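Beta-1,4-mannanase (Aplysia kurodai, PDB 3VUP) probably hydrolyses internal beta-1,4-mannosidic linkages of mannan as a digestive enzyme of the common sea hare. Local coordinates at residues A[304-316]-A[331-345]. Numbering follows the deposited sequence.
With SO4 (sulfate ion), chain E; SO4 (sulfate ion), chain F.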
loop_
_atom_site.group_PDB
_atom_site.type_symbol
_atom_site.label_atom_id
_atom_site.label_comp_id
_atom_site.label_asym_id
_atom_site.label_seq_id
_atom_site.Cartn_x
_atom_site.Cartn_y
_atom_site.Cartn_z
ATOM N N ILE A 304 -2.413 -21.702 -1.318
ATOM C CA ILE A 304 -1.633 -20.491 -1.546
ATOM C C ILE A 304 -0.892 -20.550 -2.899
ATOM O O ILE A 304 -0.743 -19.536 -3.575
ATOM C CB ILE A 304 -0.662 -20.212 -0.374
ATOM C CG1 ILE A 304 -0.173 -18.761 -0.405
ATOM C CG2 ILE A 304 0.487 -21.203 -0.376
ATOM C CD1 ILE A 304 -1.241 -17.741 -0.021
ATOM N N THR A 305 -0.459 -21.736 -3.318
ATOM C CA THR A 305 0.200 -21.858 -4.617
ATOM C C THR A 305 -0.782 -21.547 -5.747
ATOM O O THR A 305 -0.453 -20.821 -6.689
ATOM C CB THR A 305 0.858 -23.244 -4.799
ATOM O OG1 THR A 305 1.903 -23.393 -3.830
ATOM C CG2 THR A 305 1.463 -23.390 -6.185
ATOM N N GLN A 306 -1.995 -22.077 -5.644
ATOM C CA GLN A 306 -3.021 -21.751 -6.622
ATOM C C GLN A 306 -3.284 -20.253 -6.658
ATOM O O GLN A 306 -3.543 -19.696 -7.730
ATOM C CB GLN A 306 -4.312 -22.519 -6.349
ATOM C CG GLN A 306 -4.205 -23.978 -6.757
ATOM C CD GLN A 306 -5.375 -24.803 -6.277
ATOM O OE1 GLN A 306 -5.931 -24.557 -5.210
ATOM N NE2 GLN A 306 -5.758 -25.790 -7.065
ATOM N N MET A 307 -3.226 -19.605 -5.494
ATOM C CA MET A 307 -3.503 -18.173 -5.426
ATOM C C MET A 307 -2.423 -17.363 -6.141
ATOM O O MET A 307 -2.737 -16.496 -6.950
ATOM C CB MET A 307 -3.688 -17.721 -3.973
ATOM C CG MET A 307 -4.874 -18.391 -3.299
ATOM S SD MET A 307 -5.164 -17.855 -1.612
ATOM C CE MET A 307 -6.077 -16.346 -1.911
ATOM N N PHE A 308 -1.153 -17.641 -5.853
ATOM C CA PHE A 308 -0.073 -16.931 -6.539
ATOM C C PHE A 308 -0.127 -17.151 -8.049
ATOM O O PHE A 308 0.032 -16.212 -8.834
ATOM C CB PHE A 308 1.296 -17.326 -5.989
ATOM C CG PHE A 308 1.734 -16.505 -4.801
ATOM C CD1 PHE A 308 2.383 -15.288 -4.975
ATOM C CD2 PHE A 308 1.491 -16.940 -3.509
ATOM C CE1 PHE A 308 2.791 -14.535 -3.887
ATOM C CE2 PHE A 308 1.896 -16.191 -2.420
ATOM C CZ PHE A 308 2.543 -14.990 -2.606
ATOM N N ASN A 309 -0.378 -18.390 -8.468
ATOM C CA ASN A 309 -0.506 -18.691 -9.896
ATOM C C ASN A 309 -1.699 -17.970 -10.502
ATOM O O ASN A 309 -1.614 -17.450 -11.614
ATOM C CB ASN A 309 -0.588 -20.201 -10.138
ATOM C CG ASN A 309 0.773 -20.857 -10.132
ATOM O OD1 ASN A 309 1.415 -20.972 -11.164
ATOM N ND2 ASN A 309 1.233 -21.266 -8.962
ATOM N N TYR A 310 -2.815 -17.947 -9.779
ATOM C CA TYR A 310 -4.011 -17.288 -10.289
ATOM C C TYR A 310 -3.710 -15.825 -10.600
ATOM O O TYR A 310 -4.036 -15.321 -11.674
ATOM C CB TYR A 310 -5.187 -17.398 -9.308
ATOM C CG TYR A 310 -6.451 -16.869 -9.927
ATOM C CD1 TYR A 310 -6.705 -15.507 -9.969
ATOM C CD2 TYR A 310 -7.363 -17.721 -10.537
ATOM C CE1 TYR A 310 -7.827 -15.011 -10.588
ATOM C CE2 TYR A 310 -8.505 -17.232 -11.150
ATOM C CZ TYR A 310 -8.728 -15.873 -11.177
ATOM O OH TYR A 310 -9.859 -15.400 -11.795
ATOM N N VAL A 311 -3.095 -15.130 -9.653
ATOM C CA VAL A 311 -2.810 -13.720 -9.853
ATOM C C VAL A 311 -1.911 -13.532 -11.077
ATOM O O VAL A 311 -2.188 -12.703 -11.947
ATOM C CB VAL A 311 -2.168 -13.082 -8.601
ATOM C CG1 VAL A 311 -1.813 -11.646 -8.868
ATOM C CG2 VAL A 311 -3.102 -13.176 -7.404
ATOM N N TYR A 312 -0.860 -14.340 -11.156
ATOM C CA TYR A 312 0.088 -14.238 -12.254
ATOM C C TYR A 312 -0.584 -14.468 -13.612
ATOM O O TYR A 312 -0.261 -13.799 -14.595
ATOM C CB TYR A 312 1.239 -15.239 -12.054
ATOM C CG TYR A 312 2.387 -14.973 -13.001
ATOM C CD1 TYR A 312 3.447 -14.147 -12.630
ATOM C CD2 TYR A 312 2.394 -15.515 -14.283
ATOM C CE1 TYR A 312 4.479 -13.873 -13.509
ATOM C CE2 TYR A 312 3.419 -15.246 -15.158
ATOM C CZ TYR A 312 4.455 -14.423 -14.771
ATOM O OH TYR A 312 5.475 -14.145 -15.657
ATOM N N ASN A 313 -1.515 -15.420 -13.646
ATOM C CA ASN A 313 -2.149 -15.877 -14.879
ATOM C C ASN A 313 -3.366 -15.070 -15.313
ATOM O O ASN A 313 -3.936 -15.357 -16.367
ATOM C CB ASN A 313 -2.573 -17.347 -14.758
ATOM C CG ASN A 313 -1.401 -18.300 -14.733
ATOM O OD1 ASN A 313 -0.342 -18.023 -15.298
ATOM N ND2 ASN A 313 -1.590 -19.441 -14.088
ATOM N N HIS A 314 -3.770 -14.075 -14.517
ATOM C CA HIS A 314 -4.975 -13.309 -14.824
ATOM C C HIS A 314 -4.743 -11.819 -15.005
ATOM O O HIS A 314 -5.621 -11.008 -14.725
ATOM C CB HIS A 314 -6.088 -13.609 -13.821
ATOM C CG HIS A 314 -6.615 -14.997 -13.956
ATOM N ND1 HIS A 314 -5.962 -16.085 -13.420
ATOM C CD2 HIS A 314 -7.685 -15.487 -14.621
ATOM C CE1 HIS A 314 -6.623 -17.185 -13.730
ATOM N NE2 HIS A 314 -7.677 -16.850 -14.450
ATOM N N GLY A 315 -3.563 -11.464 -15.501
ATOM C CA GLY A 315 -3.327 -10.115 -15.992
ATOM C C GLY A 315 -2.933 -9.099 -14.943
ATOM O O GLY A 315 -2.699 -7.933 -15.269
ATOM N N TYR A 316 -2.858 -9.530 -13.687
ATOM C CA TYR A 316 -2.470 -8.628 -12.614
ATOM C C TYR A 316 -0.967 -8.376 -12.671
ATOM O O TYR A 316 -0.220 -9.104 -13.323
ATOM C CB TYR A 316 -2.897 -9.186 -11.258
ATOM C CG TYR A 316 -4.397 -9.414 -11.150
ATOM C CD1 TYR A 316 -5.267 -8.346 -10.948
ATOM C CD2 TYR A 316 -4.947 -10.688 -11.274
ATOM C CE1 TYR A 316 -6.629 -8.543 -10.863
ATOM C CE2 TYR A 316 -6.317 -10.892 -11.180
ATOM C CZ TYR A 316 -7.150 -9.813 -10.977
ATOM O OH TYR A 316 -8.513 -9.993 -10.889
ATOM N N GLN A 331 3.353 -19.441 2.763
ATOM C CA GLN A 331 3.283 -18.516 1.641
ATOM C C GLN A 331 4.506 -18.577 0.735
ATOM O O GLN A 331 4.390 -18.396 -0.477
ATOM C CB GLN A 331 2.994 -17.093 2.128
ATOM C CG GLN A 331 1.619 -17.004 2.765
ATOM C CD GLN A 331 1.315 -15.654 3.373
ATOM O OE1 GLN A 331 2.132 -14.732 3.341
ATOM N NE2 GLN A 331 0.119 -15.528 3.926
ATOM N N ARG A 332 5.666 -18.861 1.320
ATOM C CA ARG A 332 6.879 -19.016 0.531
ATOM C C ARG A 332 6.771 -20.102 -0.520
ATOM O O ARG A 332 7.455 -20.038 -1.540
ATOM C CB ARG A 332 8.075 -19.301 1.423
ATOM C CG ARG A 332 8.629 -18.071 2.095
ATOM C CD ARG A 332 9.941 -18.346 2.814
ATOM N NE ARG A 332 9.775 -19.111 4.044
ATOM C CZ ARG A 332 9.447 -18.575 5.215
ATOM N NH1 ARG A 332 9.329 -19.342 6.292
ATOM N NH2 ARG A 332 9.218 -17.266 5.310
ATOM N N LYS A 333 5.929 -21.103 -0.278
ATOM C CA LYS A 333 5.745 -22.139 -1.284
ATOM C C LYS A 333 5.168 -21.567 -2.565
ATOM O O LYS A 333 5.560 -21.959 -3.664
ATOM C CB LYS A 333 4.753 -23.190 -0.793
ATOM C CG LYS A 333 5.153 -23.916 0.454
ATOM C CD LYS A 333 4.067 -24.886 0.887
ATOM C CE LYS A 333 3.935 -26.040 -0.092
ATOM N NZ LYS A 333 2.851 -26.972 0.309
ATOM N N GLY A 334 4.215 -20.654 -2.427
ATOM C CA GLY A 334 3.613 -20.044 -3.596
ATOM C C GLY A 334 4.560 -19.105 -4.310
ATOM O O GLY A 334 4.630 -19.093 -5.537
ATOM N N ILE A 335 5.285 -18.307 -3.533
ATOM C CA ILE A 335 6.311 -17.426 -4.068
ATOM C C ILE A 335 7.356 -18.230 -4.854
ATOM O O ILE A 335 7.712 -17.872 -5.978
ATOM C CB ILE A 335 6.956 -16.627 -2.922
ATOM C CG1 ILE A 335 5.926 -15.663 -2.324
ATOM C CG2 ILE A 335 8.202 -15.895 -3.389
ATOM C CD1 ILE A 335 6.310 -15.123 -0.971
ATOM N N THR A 336 7.820 -19.335 -4.281
ATOM C CA THR A 336 8.797 -20.181 -4.957
ATOM C C THR A 336 8.232 -20.781 -6.237
ATOM O O THR A 336 8.919 -20.865 -7.252
ATOM C CB THR A 336 9.297 -21.292 -4.016
ATOM O OG1 THR A 336 10.026 -20.703 -2.931
ATOM C CG2 THR A 336 10.198 -22.259 -4.753
ATOM N N ASN A 337 6.967 -21.182 -6.207
ATOM C CA ASN A 337 6.400 -21.874 -7.353
ATOM C C ASN A 337 6.355 -21.015 -8.609
ATOM O O ASN A 337 6.548 -21.519 -9.716
ATOM C CB ASN A 337 5.012 -22.413 -7.033
ATOM C CG ASN A 337 4.462 -23.252 -8.151
ATOM O OD1 ASN A 337 3.651 -22.793 -8.950
ATOM N ND2 ASN A 337 4.932 -24.487 -8.241
ATOM N N ILE A 338 6.114 -19.719 -8.442
ATOM C CA ILE A 338 5.963 -18.845 -9.602
ATOM C C ILE A 338 7.245 -18.127 -10.006
ATOM O O ILE A 338 7.242 -17.405 -10.989
ATOM C CB ILE A 338 4.819 -17.797 -9.437
ATOM C CG1 ILE A 338 5.150 -16.766 -8.356
ATOM C CG2 ILE A 338 3.477 -18.476 -9.178
ATOM C CD1 ILE A 338 4.278 -15.515 -8.437
ATOM N N LYS A 339 8.342 -18.342 -9.277
ATOM C CA LYS A 339 9.506 -17.462 -9.408
ATOM C C LYS A 339 10.150 -17.471 -10.789
ATOM O O LYS A 339 10.808 -16.505 -11.169
ATOM C CB LYS A 339 10.550 -17.734 -8.323
ATOM C CG LYS A 339 11.390 -18.969 -8.540
ATOM C CD LYS A 339 12.339 -19.132 -7.367
ATOM C CE LYS A 339 13.250 -20.320 -7.550
ATOM N NZ LYS A 339 14.138 -20.543 -6.377
ATOM N N ASP A 340 9.957 -18.563 -11.529
ATOM C CA ASP A 340 10.577 -18.729 -12.834
ATOM C C ASP A 340 9.620 -18.450 -13.997
ATOM O O ASP A 340 9.984 -18.678 -15.151
ATOM C CB ASP A 340 11.187 -20.134 -12.963
ATOM C CG ASP A 340 10.157 -21.248 -12.790
ATOM O OD1 ASP A 340 8.999 -20.952 -12.404
ATOM O OD2 ASP A 340 10.507 -22.424 -13.036
ATOM N N LYS A 341 8.419 -17.954 -13.709
ATOM C CA LYS A 341 7.479 -17.615 -14.770
ATOM C C LYS A 341 7.877 -16.318 -15.448
ATOM O O LYS A 341 8.362 -15.390 -14.794
ATOM C CB LYS A 341 6.058 -17.500 -14.225
ATOM C CG LYS A 341 5.559 -18.768 -13.592
ATOM C CD LYS A 341 4.077 -18.747 -13.226
ATOM C CE LYS A 341 3.173 -18.812 -14.448
ATOM N NZ LYS A 341 3.330 -20.096 -15.181
ATOM N N THR A 342 7.662 -16.236 -16.756
ATOM C CA THR A 342 8.123 -15.069 -17.494
ATOM C C THR A 342 7.075 -14.426 -18.407
ATOM O O THR A 342 7.269 -13.297 -18.846
ATOM C CB THR A 342 9.396 -15.385 -18.312
ATOM O OG1 THR A 342 9.139 -16.508 -19.160
ATOM C CG2 THR A 342 10.577 -15.700 -17.389
ATOM N N SER A 343 5.961 -15.109 -18.671
ATOM C CA SER A 343 4.988 -14.626 -19.651
ATOM C C SER A 343 4.229 -13.357 -19.249
ATOM O O SER A 343 3.718 -12.639 -20.111
ATOM C CB SER A 343 3.988 -15.722 -20.009
ATOM O OG SER A 343 3.139 -16.023 -18.918
ATOM N N ASN A 344 4.146 -13.092 -17.949
ATOM C CA ASN A 344 3.521 -11.874 -17.446
ATOM C C ASN A 344 4.519 -11.140 -16.567
ATOM O O ASN A 344 4.193 -10.702 -15.465
ATOM C CB ASN A 344 2.242 -12.207 -16.671
ATOM C CG ASN A 344 1.495 -10.960 -16.186
ATOM O OD1 ASN A 344 1.630 -9.865 -16.746
ATOM N ND2 ASN A 344 0.703 -11.127 -15.136
ATOM N N GLY A 345 5.740 -11.007 -17.074
ATOM C CA GLY A 345 6.811 -10.340 -16.357
ATOM C C GLY A 345 7.754 -11.293 -15.649
ATOM O O GLY A 345 7.338 -12.319 -15.116
HETATM S S SO4 E . 5.144 -18.988 -18.050
HETATM O O1 SO4 E . 3.880 -18.328 -17.732
HETATM O O2 SO4 E . 6.168 -17.997 -18.372
HETATM O O3 SO4 E . 5.556 -19.812 -16.920
HETATM O O4 SO4 E . 4.913 -19.845 -19.214
HETATM S S SO4 F . -2.036 -18.770 4.917
HETATM O O1 SO4 F . -1.682 -17.627 5.721
HETATM O O2 SO4 F . -1.267 -18.488 3.769
HETATM O O3 SO4 F . -1.380 -19.972 5.386
HETATM O O4 SO4 F . -3.476 -18.958 5.013
HETATM O O HOH W 1 -0.002 -7.564 -16.333
#
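Helix 304-313 and the 331-338 end of helix 324-338 run in broadly the same direction, crossing at -42° with their axes 7.9 Å apart at closest approach. They come nearest at Thr-305 and Gly-334, whose CA atoms are 4.0 Å apart; a CB on Gly-334 would clash with Phe-308 CD2, so glycine suits the crossing. The Phe-308 ring is a knob among Gln-331, Gly-334, Ile-335 and Ile-338, its CZ 3.5 Å from Ile-335 CG1. Asn-309 ND2 gives one proton to Thr-305 O in its own helix and the other, nearly straight at 168°, to Asn-337 OD1.

Beyond the second helix the chain folds round Tyr-312. With CG anti to the backbone N (chi1 -168°), its ring lies between Lys-341 CB over one face and Asn-344 CB over the other. Tyr-312 OH donates to Gly-345 O (2.7 Å) and accepts from Asn-344 N (2.9 Å); a phenylalanine here would probably leave both backbone groups without this partner. Asn-344 ND2 spends both protons on Tyr-312 O and Tyr-316 O, while its OD1 is hydrogen-bonded to Arg-15 NH1.

In this eight-stranded TIM barrel, the two helices precede and follow strand 318-322 in the chain, and Phe-308 rests on its Ala-319 and Ser-321.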